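Putative uncharacterized protein (Aeropyrum pernix, PDB 3P1Z) is of unknown function but may bind nucleic acid and take part in cleaving introns from tRNA precursors. Local coordinates at residues A[113-125]-A[140-154]. Numbering follows the deposited sequence.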
loop_
_atom_site.group_PDB
_atom_site.type_symbol
_atom_site.label_atom_id
_atom_site.label_comp_id
_atom_site.label_asym_id
_atom_site.label_seq_id
_atom_site.Cartn_x
_atom_site.Cartn_y
_atom_site.Cartn_z
ATOM N N GLY A 113 -5.227 -11.217 31.968
ATOM C CA GLY A 113 -3.861 -11.427 32.407
ATOM C C GLY A 113 -3.269 -10.201 33.069
ATOM O O GLY A 113 -2.107 -9.869 32.857
ATOM N N GLY A 114 -4.081 -9.524 33.872
ATOM C CA GLY A 114 -3.623 -8.366 34.611
ATOM C C GLY A 114 -3.307 -7.175 33.731
ATOM O O GLY A 114 -2.528 -6.295 34.107
ATOM N N ARG A 115 -3.905 -7.148 32.547
ATOM C CA ARG A 115 -3.794 -5.983 31.687
ATOM C C ARG A 115 -5.152 -5.611 31.139
ATOM O O ARG A 115 -5.963 -6.476 30.827
ATOM C CB ARG A 115 -2.813 -6.220 30.535
ATOM C CG ARG A 115 -1.364 -6.339 30.970
ATOM C CD ARG A 115 -0.412 -6.225 29.791
ATOM N NE ARG A 115 0.935 -5.845 30.221
ATOM C CZ ARG A 115 1.329 -4.592 30.451
ATOM N NH1 ARG A 115 0.481 -3.582 30.298
ATOM N NH2 ARG A 115 2.577 -4.350 30.839
ATOM N N VAL A 116 -5.381 -4.308 31.039
ATOM C CA VAL A 116 -6.589 -3.749 30.461
ATOM C C VAL A 116 -6.282 -3.353 29.029
ATOM O O VAL A 116 -5.277 -2.703 28.760
ATOM C CB VAL A 116 -7.052 -2.491 31.225
ATOM C CG1 VAL A 116 -8.360 -1.973 30.645
ATOM C CG2 VAL A 116 -7.192 -2.779 32.717
ATOM N N TYR A 117 -7.172 -3.738 28.122
ATOM C CA TYR A 117 -6.958 -3.588 26.697
ATOM C C TYR A 117 -8.023 -2.697 26.077
ATOM O O TYR A 117 -9.209 -2.940 26.215
ATOM C CB TYR A 117 -6.986 -4.962 26.044
ATOM C CG TYR A 117 -5.715 -5.767 26.213
ATOM C CD1 TYR A 117 -4.694 -5.672 25.283
ATOM C CD2 TYR A 117 -5.543 -6.631 27.286
ATOM C CE1 TYR A 117 -3.529 -6.402 25.415
ATOM C CE2 TYR A 117 -4.385 -7.373 27.426
ATOM C CZ TYR A 117 -3.375 -7.253 26.488
ATOM O OH TYR A 117 -2.213 -7.984 26.621
ATOM N N GLU A 118 -7.604 -1.660 25.378
ATOM C CA GLU A 118 -8.562 -0.736 24.799
ATOM C C GLU A 118 -8.580 -0.916 23.294
ATOM O O GLU A 118 -7.578 -0.670 22.627
ATOM C CB GLU A 118 -8.193 0.704 25.159
ATOM C CG GLU A 118 -9.002 1.760 24.441
ATOM C CD GLU A 118 -8.683 3.159 24.934
ATOM O OE1 GLU A 118 -8.514 4.067 24.090
ATOM O OE2 GLU A 118 -8.584 3.349 26.170
ATOM N N VAL A 119 -9.713 -1.346 22.753
ATOM C CA VAL A 119 -9.784 -1.647 21.329
ATOM C C VAL A 119 -10.577 -0.602 20.575
ATOM O O VAL A 119 -11.725 -0.326 20.903
ATOM C CB VAL A 119 -10.366 -3.049 21.028
ATOM C CG1 VAL A 119 -10.239 -3.376 19.532
ATOM C CG2 VAL A 119 -9.688 -4.125 21.873
ATOM N N LEU A 120 -9.960 -0.034 19.547
ATOM C CA LEU A 120 -10.651 0.906 18.691
ATOM C C LEU A 120 -11.114 0.138 17.481
ATOM O O LEU A 120 -10.323 -0.586 16.878
ATOM C CB LEU A 120 -9.715 2.032 18.285
ATOM C CG LEU A 120 -10.270 3.099 17.347
ATOM C CD1 LEU A 120 -11.308 3.946 18.048
ATOM C CD2 LEU A 120 -9.143 3.974 16.850
ATOM N N VAL A 121 -12.395 0.282 17.146
ATOM C CA VAL A 121 -12.998 -0.411 16.008
ATOM C C VAL A 121 -13.049 0.520 14.811
ATOM O O VAL A 121 -13.620 1.592 14.890
ATOM C CB VAL A 121 -14.436 -0.896 16.319
ATOM C CG1 VAL A 121 -14.986 -1.760 15.186
ATOM C CG2 VAL A 121 -14.473 -1.664 17.624
ATOM N N LEU A 122 -12.445 0.098 13.706
ATOM C CA LEU A 122 -12.436 0.884 12.477
ATOM C C LEU A 122 -12.968 0.046 11.331
ATOM O O LEU A 122 -12.806 -1.165 11.330
ATOM C CB LEU A 122 -11.014 1.346 12.153
ATOM C CG LEU A 122 -10.265 2.060 13.279
ATOM C CD1 LEU A 122 -8.770 2.088 12.980
ATOM C CD2 LEU A 122 -10.811 3.449 13.461
ATOM N N SER A 123 -13.579 0.705 10.350
ATOM C CA SER A 123 -14.284 0.031 9.261
ATOM C C SER A 123 -13.873 0.514 7.860
ATOM O O SER A 123 -14.114 1.663 7.492
ATOM C CB SER A 123 -15.798 0.241 9.418
ATOM O OG SER A 123 -16.177 0.310 10.787
ATOM N N GLU A 124 -13.284 -0.368 7.065
ATOM C CA GLU A 124 -12.977 -0.044 5.681
ATOM C C GLU A 124 -14.047 0.880 5.124
ATOM O O GLU A 124 -15.227 0.620 5.304
ATOM C CB GLU A 124 -12.921 -1.320 4.848
ATOM C CG GLU A 124 -12.767 -1.095 3.364
ATOM C CD GLU A 124 -12.483 -2.385 2.621
ATOM O OE1 GLU A 124 -12.584 -2.393 1.386
ATOM O OE2 GLU A 124 -12.157 -3.400 3.259
ATOM N N GLY A 125 -13.638 1.965 4.474
ATOM C CA GLY A 125 -14.571 2.921 3.903
ATOM C C GLY A 125 -14.760 4.156 4.765
ATOM O O GLY A 125 -15.301 5.181 4.334
ATOM N N ALA A 140 -5.171 6.296 25.059
ATOM C CA ALA A 140 -5.122 4.935 25.573
ATOM C C ALA A 140 -3.948 4.673 26.512
ATOM O O ALA A 140 -4.134 4.198 27.629
ATOM C CB ALA A 140 -5.110 3.945 24.430
ATOM N N SER A 141 -2.734 4.957 26.070
ATOM C CA SER A 141 -1.605 4.604 26.910
ATOM C C SER A 141 -1.684 5.353 28.251
ATOM O O SER A 141 -1.480 4.765 29.312
ATOM C CB SER A 141 -0.273 4.756 26.161
ATOM O OG SER A 141 -0.176 3.770 25.137
ATOM N N MET A 142 -2.049 6.626 28.215
ATOM C CA MET A 142 -2.120 7.398 29.450
ATOM C C MET A 142 -3.011 6.792 30.579
ATOM O O MET A 142 -2.707 6.956 31.767
ATOM C CB MET A 142 -2.462 8.857 29.127
ATOM C CG MET A 142 -1.228 9.639 28.716
ATOM S SD MET A 142 -0.222 10.089 30.160
ATOM C CE MET A 142 -1.481 10.899 31.162
ATOM N N ASP A 143 -4.077 6.081 30.199
ATOM C CA ASP A 143 -4.981 5.442 31.151
ATOM C C ASP A 143 -4.546 4.052 31.565
ATOM O O ASP A 143 -5.296 3.306 32.180
ATOM C CB ASP A 143 -6.354 5.279 30.545
ATOM C CG ASP A 143 -7.438 5.739 31.474
ATOM O OD1 ASP A 143 -7.551 6.959 31.644
ATOM O OD2 ASP A 143 -8.158 4.891 32.029
ATOM N N ASN A 144 -3.341 3.684 31.200
ATOM C CA ASN A 144 -2.933 2.309 31.352
ATOM C C ASN A 144 -3.888 1.345 30.668
ATOM O O ASN A 144 -4.405 0.443 31.310
ATOM C CB ASN A 144 -2.797 1.929 32.825
ATOM C CG ASN A 144 -1.708 0.919 33.044
ATOM O OD1 ASN A 144 -1.850 -0.003 33.846
ATOM N ND2 ASN A 144 -0.611 1.066 32.296
ATOM N N HIS A 145 -4.148 1.556 29.382
ATOM C CA HIS A 145 -4.638 0.481 28.526
ATOM C C HIS A 145 -3.605 0.242 27.428
ATOM O O HIS A 145 -2.891 1.164 27.018
ATOM C CB HIS A 145 -5.989 0.807 27.875
ATOM C CG HIS A 145 -7.024 1.328 28.820
ATOM N ND1 HIS A 145 -7.054 0.991 30.154
ATOM C CD2 HIS A 145 -8.085 2.148 28.614
ATOM C CE1 HIS A 145 -8.079 1.590 30.734
ATOM N NE2 HIS A 145 -8.720 2.298 29.821
ATOM N N SER A 146 -3.512 -0.999 26.966
ATOM C CA SER A 146 -2.696 -1.319 25.808
ATOM C C SER A 146 -3.499 -1.003 24.567
ATOM O O SER A 146 -4.585 -1.541 24.382
ATOM C CB SER A 146 -2.325 -2.795 25.809
ATOM O OG SER A 146 -1.931 -3.200 27.103
ATOM N N PRO A 147 -2.952 -0.152 23.689
ATOM C CA PRO A 147 -3.719 0.356 22.551
ATOM C C PRO A 147 -3.989 -0.718 21.487
ATOM O O PRO A 147 -3.076 -1.138 20.780
ATOM C CB PRO A 147 -2.803 1.452 21.971
ATOM C CG PRO A 147 -1.569 1.480 22.850
ATOM C CD PRO A 147 -1.527 0.178 23.559
ATOM N N ILE A 148 -5.231 -1.159 21.359
ATOM C CA ILE A 148 -5.527 -2.150 20.332
ATOM C C ILE A 148 -6.351 -1.545 19.208
ATOM O O ILE A 148 -7.159 -0.645 19.431
ATOM C CB ILE A 148 -6.177 -3.419 20.921
ATOM C CG1 ILE A 148 -5.237 -4.044 21.961
ATOM C CG2 ILE A 148 -6.516 -4.429 19.827
ATOM C CD1 ILE A 148 -3.933 -4.553 21.386
ATOM N N VAL A 149 -6.105 -2.018 17.992
ATOM C CA VAL A 149 -6.875 -1.585 16.833
ATOM C C VAL A 149 -7.485 -2.809 16.139
ATOM O O VAL A 149 -6.800 -3.784 15.816
ATOM C CB VAL A 149 -6.024 -0.717 15.868
ATOM C CG1 VAL A 149 -5.548 -1.527 14.671
ATOM C CG2 VAL A 149 -6.793 0.485 15.410
ATOM N N ALA A 150 -8.794 -2.770 15.952
ATOM C CA ALA A 150 -9.478 -3.847 15.248
ATOM C C ALA A 150 -10.085 -3.324 13.953
ATOM O O ALA A 150 -10.972 -2.465 13.958
ATOM C CB ALA A 150 -10.542 -4.501 16.133
ATOM N N ILE A 151 -9.583 -3.832 12.842
ATOM C CA ILE A 151 -10.087 -3.421 11.553
ATOM C C ILE A 151 -10.981 -4.481 10.961
ATOM O O ILE A 151 -10.605 -5.638 10.819
ATOM C CB ILE A 151 -8.953 -3.090 10.594
ATOM C CG1 ILE A 151 -8.130 -1.951 11.196
ATOM C CG2 ILE A 151 -9.508 -2.710 9.216
ATOM C CD1 ILE A 151 -6.668 -2.195 11.189
ATOM N N VAL A 152 -12.186 -4.064 10.625
ATOM C CA VAL A 152 -13.139 -4.946 10.018
ATOM C C VAL A 152 -13.214 -4.527 8.578
ATOM O O VAL A 152 -13.645 -3.427 8.283
ATOM C CB VAL A 152 -14.520 -4.792 10.693
ATOM C CG1 VAL A 152 -15.511 -5.826 10.147
ATOM C CG2 VAL A 152 -14.373 -4.911 12.202
ATOM N N ASP A 153 -12.797 -5.387 7.669
ATOM C CA ASP A 153 -12.883 -5.018 6.266
ATOM C C ASP A 153 -14.319 -5.053 5.726
ATOM O O ASP A 153 -15.269 -5.483 6.398
ATOM C CB ASP A 153 -11.951 -5.870 5.387
ATOM C CG ASP A 153 -12.596 -7.183 4.930
ATOM O OD1 ASP A 153 -12.249 -7.701 3.849
ATOM O OD2 ASP A 153 -13.447 -7.710 5.654
ATOM N N ARG A 154 -14.450 -4.598 4.489
ATOM C CA ARG A 154 -15.739 -4.388 3.871
ATOM C C ARG A 154 -16.585 -5.647 3.855
ATOM O O ARG A 154 -17.789 -5.564 3.631
ATOM C CB ARG A 154 -15.561 -3.851 2.452
ATOM C CG ARG A 154 -15.237 -4.879 1.395
ATOM C CD ARG A 154 -15.073 -4.174 0.056
ATOM N NE ARG A 154 -14.486 -4.987 -1.009
ATOM C CZ ARG A 154 -13.187 -5.240 -1.132
ATOM N NH1 ARG A 154 -12.329 -4.763 -0.246
ATOM N NH2 ARG A 154 -12.738 -5.975 -2.132
HETATM O O HOH W 1 -3.223 -2.407 31.340
#
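Parallel strands 115-123 and 146-152, neighbours in the five-stranded mixed sheet, pair through their backbones from the bond of S146 N to V116 O to that of V152 N to L122 O, flanked by strands 107-112 and 158-166. Their hydrogen bonds use every second residue of 115-123: E118 N to S146 O spans 3.2 Å, and A150 N meets L120 O at 2.8 Å in an almost straight bond (178°). P147 needs no N-H toward 115-123, since S146 and I148 beside it are the donors. On one face V119 sets CG1 3.6 Å from A150 CB, a small methyl at a spot also covered by V88 of helix 83-95, while I148 CG1 meets the edge of the Y117 ring at CD1. On the other, L122 CD1 packs 3.5 Å from V149 CG2, the two chains crossing nearly at right angles; farther back on this face, buried E118 has its charge met by a salt bridge from OE2 to R104. Past the strands, E124 holds CG anti to the backbone N (chi1 173°), and its extended chain carries the carboxylate to R154: OE2 takes R154 N at 2.9 Å from above the carboxylate plane, and OE1 forms a salt bridge with R154 NH1 through its syn lone pair, while R154 NH2 bonds to the backbone of another protein's chain. An alanine at E124 is likely to leave R154 N and NH1 without these acceptors. Joined by helix 130-142, the two strands make a beta-alpha-beta crossover, consistent with the catalytic C-terminal domain of tRNA-intron endonucleases.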